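Long-range contact in 3-chlorocatechol 1,2-dioxygenase (PDB 2BOY), which probably cleaves catechols, 3-chlorocatechol among them, between their two hydroxyl-bearing carbons with the help of a ferric iron: residues L86-M94 / R156-P164. Sequence-based numbering, arbitrary orientation.
Sequences LSIPYTMPM and RFTLRTIVP
A single parallel beta bridge joins Thr91, in the loop ahead of strand 102-110, to Arg160 on strand 156-162. Two nearly straight backbone hydrogen bonds make it: Arg160 N to Tyr90 O (2.9 Å) and Met92 N to Arg160 O (2.9 Å). On the Thr158 side of the bridge a water accepts from Tyr90 N and donates to Thr158 O, and a second water donates to Tyr90 O. The first thus stands in for a direct bond between Tyr90 N and Thr158 O.

Leu159 carries the apolar side. With its CG anti to the backbone N (chi1 176°), Leu159 brings its CD1 to 3.9 Å from Leu86 CD1 and also against Tyr90 CB and Met92 CG. The Tyr90 ring sets its edge against Phe157 CB, with CE1 4.0 Å away. Ile88 CD1 sits over the centre of one ring face, and the hydroxyl bonds to Arg150 O. Met92 runs alongside Thr161, and its CG presses tightly on Thr161 CB (3.5 Å). Thr161 OG1 is held by Gln126. The Met92 side chain is about 9 Å from those of the iron ligands Tyr133 and His193. Farther along, Met94 SD touches Ile162 CD1 at 3.4 Å.

On the outer side, Thr91 lies beside Arg160. Thr91 CG2 rests over one guanidinium face, near the rim and 3.7 Å from Arg160 NH1; Met94 CE reaches the same face. Thr91 OG1, anti to its own carbonyl carbon (chi1 -58°), turns back to donate to Pro89 O. An alanine here would lack both branches, and would probably leave Pro89 O without this donor and the Arg160 side chain freer to turn.

The other edge of strand 156-162 pairs with strand 102-110. The loop also bonds through its backbone to Lys148 (from Leu86) and Phe145 (from Pro93). It is thus held between strand 156-162 and residues 145-148, packed against the beta core of the intradiol dioxygenase fold.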
loop_
_atom_site.group_PDB
_atom_site.type_symbol
_atom_site.label_atom_id
_atom_site.label_comp_id
_atom_site.label_asym_id
_atom_site.label_seq_id
_atom_site.Cartn_x
_atom_site.Cartn_y
_atom_site.Cartn_z
ATOM N N LEU A 86 -3.310 19.042 33.489
ATOM C CA LEU A 86 -2.192 19.659 34.226
ATOM C C LEU A 86 -2.750 20.657 35.227
ATOM O O LEU A 86 -3.858 21.147 35.061
ATOM C CB LEU A 86 -1.266 20.383 33.240
ATOM C CG LEU A 86 -0.703 19.516 32.121
ATOM C CD1 LEU A 86 0.278 20.323 31.237
ATOM C CD2 LEU A 86 -0.027 18.266 32.647
ATOM N N SER A 87 -1.989 20.976 36.261
ATOM C CA SER A 87 -2.469 21.953 37.238
ATOM C C SER A 87 -1.620 23.216 37.169
ATOM O O SER A 87 -0.431 23.177 36.783
ATOM C CB SER A 87 -2.380 21.353 38.646
ATOM O OG SER A 87 -1.064 20.818 38.859
ATOM N N ILE A 88 -2.227 24.342 37.552
ATOM C CA ILE A 88 -1.550 25.633 37.521
ATOM C C ILE A 88 -0.384 25.608 38.507
ATOM O O ILE A 88 -0.576 25.150 39.645
ATOM C CB ILE A 88 -2.576 26.726 37.884
ATOM C CG1 ILE A 88 -3.585 26.929 36.728
ATOM C CG2 ILE A 88 -1.862 28.004 38.420
ATOM C CD1 ILE A 88 -2.995 27.503 35.416
ATOM N N PRO A 89 0.831 26.052 38.129
ATOM C CA PRO A 89 1.168 26.582 36.799
ATOM C C PRO A 89 1.488 25.419 35.864
ATOM O O PRO A 89 2.279 24.541 36.186
ATOM C CB PRO A 89 2.442 27.405 37.076
ATOM C CG PRO A 89 3.112 26.665 38.168
ATOM C CD PRO A 89 2.011 26.056 39.021
ATOM N N TYR A 90 0.811 25.410 34.725
ATOM C CA TYR A 90 0.878 24.313 33.779
ATOM C C TYR A 90 2.283 23.978 33.365
ATOM O O TYR A 90 3.005 24.829 32.815
ATOM C CB TYR A 90 0.103 24.711 32.527
ATOM C CG TYR A 90 -1.384 24.871 32.725
ATOM C CD1 TYR A 90 -2.098 25.801 31.965
ATOM C CD2 TYR A 90 -2.093 24.029 33.603
ATOM C CE1 TYR A 90 -3.480 25.902 32.062
ATOM C CE2 TYR A 90 -3.491 24.133 33.718
ATOM C CZ TYR A 90 -4.168 25.079 32.939
ATOM O OH TYR A 90 -5.542 25.217 33.003
ATOM N N THR A 91 2.635 22.729 33.605
ATOM C CA THR A 91 3.955 22.176 33.300
ATOM C C THR A 91 3.804 20.794 32.677
ATOM O O THR A 91 3.152 19.892 33.268
ATOM C CB THR A 91 4.759 22.067 34.622
ATOM O OG1 THR A 91 4.858 23.373 35.218
ATOM C CG2 THR A 91 6.192 21.643 34.320
ATOM N N MET A 92 4.374 20.595 31.489
ATOM C CA MET A 92 4.295 19.303 30.825
ATOM C C MET A 92 4.990 18.232 31.674
ATOM O O MET A 92 5.973 18.571 32.376
ATOM C CB MET A 92 4.955 19.357 29.436
ATOM C CG MET A 92 4.214 20.273 28.391
ATOM S SD MET A 92 2.539 19.682 28.039
ATOM C CE MET A 92 2.873 18.326 26.941
ATOM N N PRO A 93 4.476 16.992 31.668
ATOM C CA PRO A 93 5.088 15.910 32.464
ATOM C C PRO A 93 6.515 15.636 32.032
ATOM O O PRO A 93 6.767 15.337 30.846
ATOM C CB PRO A 93 4.144 14.714 32.257
ATOM C CG PRO A 93 2.753 15.373 31.979
ATOM C CD PRO A 93 3.189 16.565 31.049
ATOM N N MET A 94 7.451 15.861 32.979
ATOM C CA MET A 94 8.866 15.757 32.685
ATOM C C MET A 94 9.559 15.025 33.843
ATOM O O MET A 94 9.087 15.063 34.979
ATOM C CB MET A 94 9.464 17.169 32.558
ATOM C CG MET A 94 9.023 17.865 31.308
ATOM S SD MET A 94 9.742 19.462 31.075
ATOM C CE MET A 94 8.754 20.414 32.172
ATOM N N ARG A 156 -6.470 32.595 27.787
ATOM C CA ARG A 156 -5.019 32.478 27.850
ATOM C C ARG A 156 -4.543 31.306 28.699
ATOM O O ARG A 156 -5.255 30.786 29.562
ATOM C CB ARG A 156 -4.407 33.772 28.406
ATOM C CG ARG A 156 -4.506 34.956 27.452
ATOM C CD ARG A 156 -3.841 36.251 27.987
ATOM N NE ARG A 156 -4.035 37.368 27.057
ATOM C CZ ARG A 156 -3.263 37.601 25.974
ATOM N NH1 ARG A 156 -2.221 36.825 25.687
ATOM N NH2 ARG A 156 -3.524 38.629 25.180
ATOM N N PHE A 157 -3.297 30.916 28.465
ATOM C CA PHE A 157 -2.625 29.970 29.362
ATOM C C PHE A 157 -1.130 30.190 29.162
ATOM O O PHE A 157 -0.679 30.752 28.139
ATOM C CB PHE A 157 -2.993 28.485 29.039
ATOM C CG PHE A 157 -2.581 28.039 27.645
ATOM C CD1 PHE A 157 -1.291 27.568 27.396
ATOM C CD2 PHE A 157 -3.467 28.122 26.584
ATOM C CE1 PHE A 157 -0.911 27.162 26.120
ATOM C CE2 PHE A 157 -3.102 27.726 25.285
ATOM C CZ PHE A 157 -1.831 27.220 25.054
ATOM N N THR A 158 -0.366 29.724 30.146
ATOM C CA THR A 158 1.083 29.742 30.076
ATOM C C THR A 158 1.474 28.320 30.332
ATOM O O THR A 158 0.966 27.702 31.287
ATOM C CB THR A 158 1.642 30.648 31.206
ATOM O OG1 THR A 158 1.325 32.025 30.916
ATOM C CG2 THR A 158 3.167 30.620 31.226
ATOM N N LEU A 159 2.369 27.789 29.501
ATOM C CA LEU A 159 2.752 26.376 29.611
ATOM C C LEU A 159 4.272 26.273 29.663
ATOM O O LEU A 159 4.958 26.855 28.805
ATOM C CB LEU A 159 2.176 25.581 28.419
ATOM C CG LEU A 159 2.555 24.076 28.296
ATOM C CD1 LEU A 159 2.027 23.303 29.484
ATOM C CD2 LEU A 159 2.027 23.486 26.993
ATOM N N ARG A 160 4.790 25.547 30.665
ATOM C CA ARG A 160 6.221 25.284 30.727
ATOM C C ARG A 160 6.568 23.890 30.175
ATOM O O ARG A 160 5.985 22.875 30.563
ATOM C CB ARG A 160 6.746 25.406 32.165
ATOM C CG ARG A 160 8.209 25.033 32.311
ATOM C CD ARG A 160 8.835 25.338 33.688
ATOM N NE ARG A 160 9.681 24.211 34.116
ATOM C CZ ARG A 160 9.515 23.524 35.259
ATOM N NH1 ARG A 160 8.556 23.864 36.114
ATOM N NH2 ARG A 160 10.317 22.499 35.564
ATOM N N THR A 161 7.547 23.847 29.293
ATOM C CA THR A 161 7.988 22.589 28.756
ATOM C C THR A 161 9.460 22.726 28.381
ATOM O O THR A 161 10.163 23.587 28.934
ATOM C CB THR A 161 7.039 22.168 27.607
ATOM O OG1 THR A 161 7.411 20.903 27.127
ATOM C CG2 THR A 161 7.104 23.124 26.393
ATOM N N ILE A 162 9.937 21.838 27.525
ATOM C CA ILE A 162 11.295 21.880 27.021
ATOM C C ILE A 162 11.173 21.943 25.507
ATOM O O ILE A 162 10.160 21.504 24.976
ATOM C CB ILE A 162 12.050 20.637 27.586
ATOM C CG1 ILE A 162 12.745 21.063 28.895
ATOM C CG2 ILE A 162 13.030 20.043 26.606
ATOM C CD1 ILE A 162 12.898 19.940 29.916
ATOM N N VAL A 163 12.126 22.570 24.820
ATOM C CA VAL A 163 12.115 22.579 23.343
ATOM C C VAL A 163 12.319 21.166 22.823
ATOM O O VAL A 163 13.345 20.543 23.139
ATOM C CB VAL A 163 13.182 23.550 22.753
ATOM C CG1 VAL A 163 13.088 23.600 21.234
ATOM C CG2 VAL A 163 12.995 24.959 23.327
ATOM N N PRO A 164 11.359 20.627 22.033
ATOM C CA PRO A 164 11.514 19.272 21.512
ATOM C C PRO A 164 12.645 19.253 20.486
ATOM O O PRO A 164 12.895 20.263 19.839
ATOM C CB PRO A 164 10.153 18.977 20.793
ATOM C CG PRO A 164 9.641 20.377 20.377
ATOM C CD PRO A 164 10.144 21.309 21.517
HETATM O O HOH W 1 0.050 28.115 33.938
HETATM O O HOH W 2 3.595 27.553 33.411
#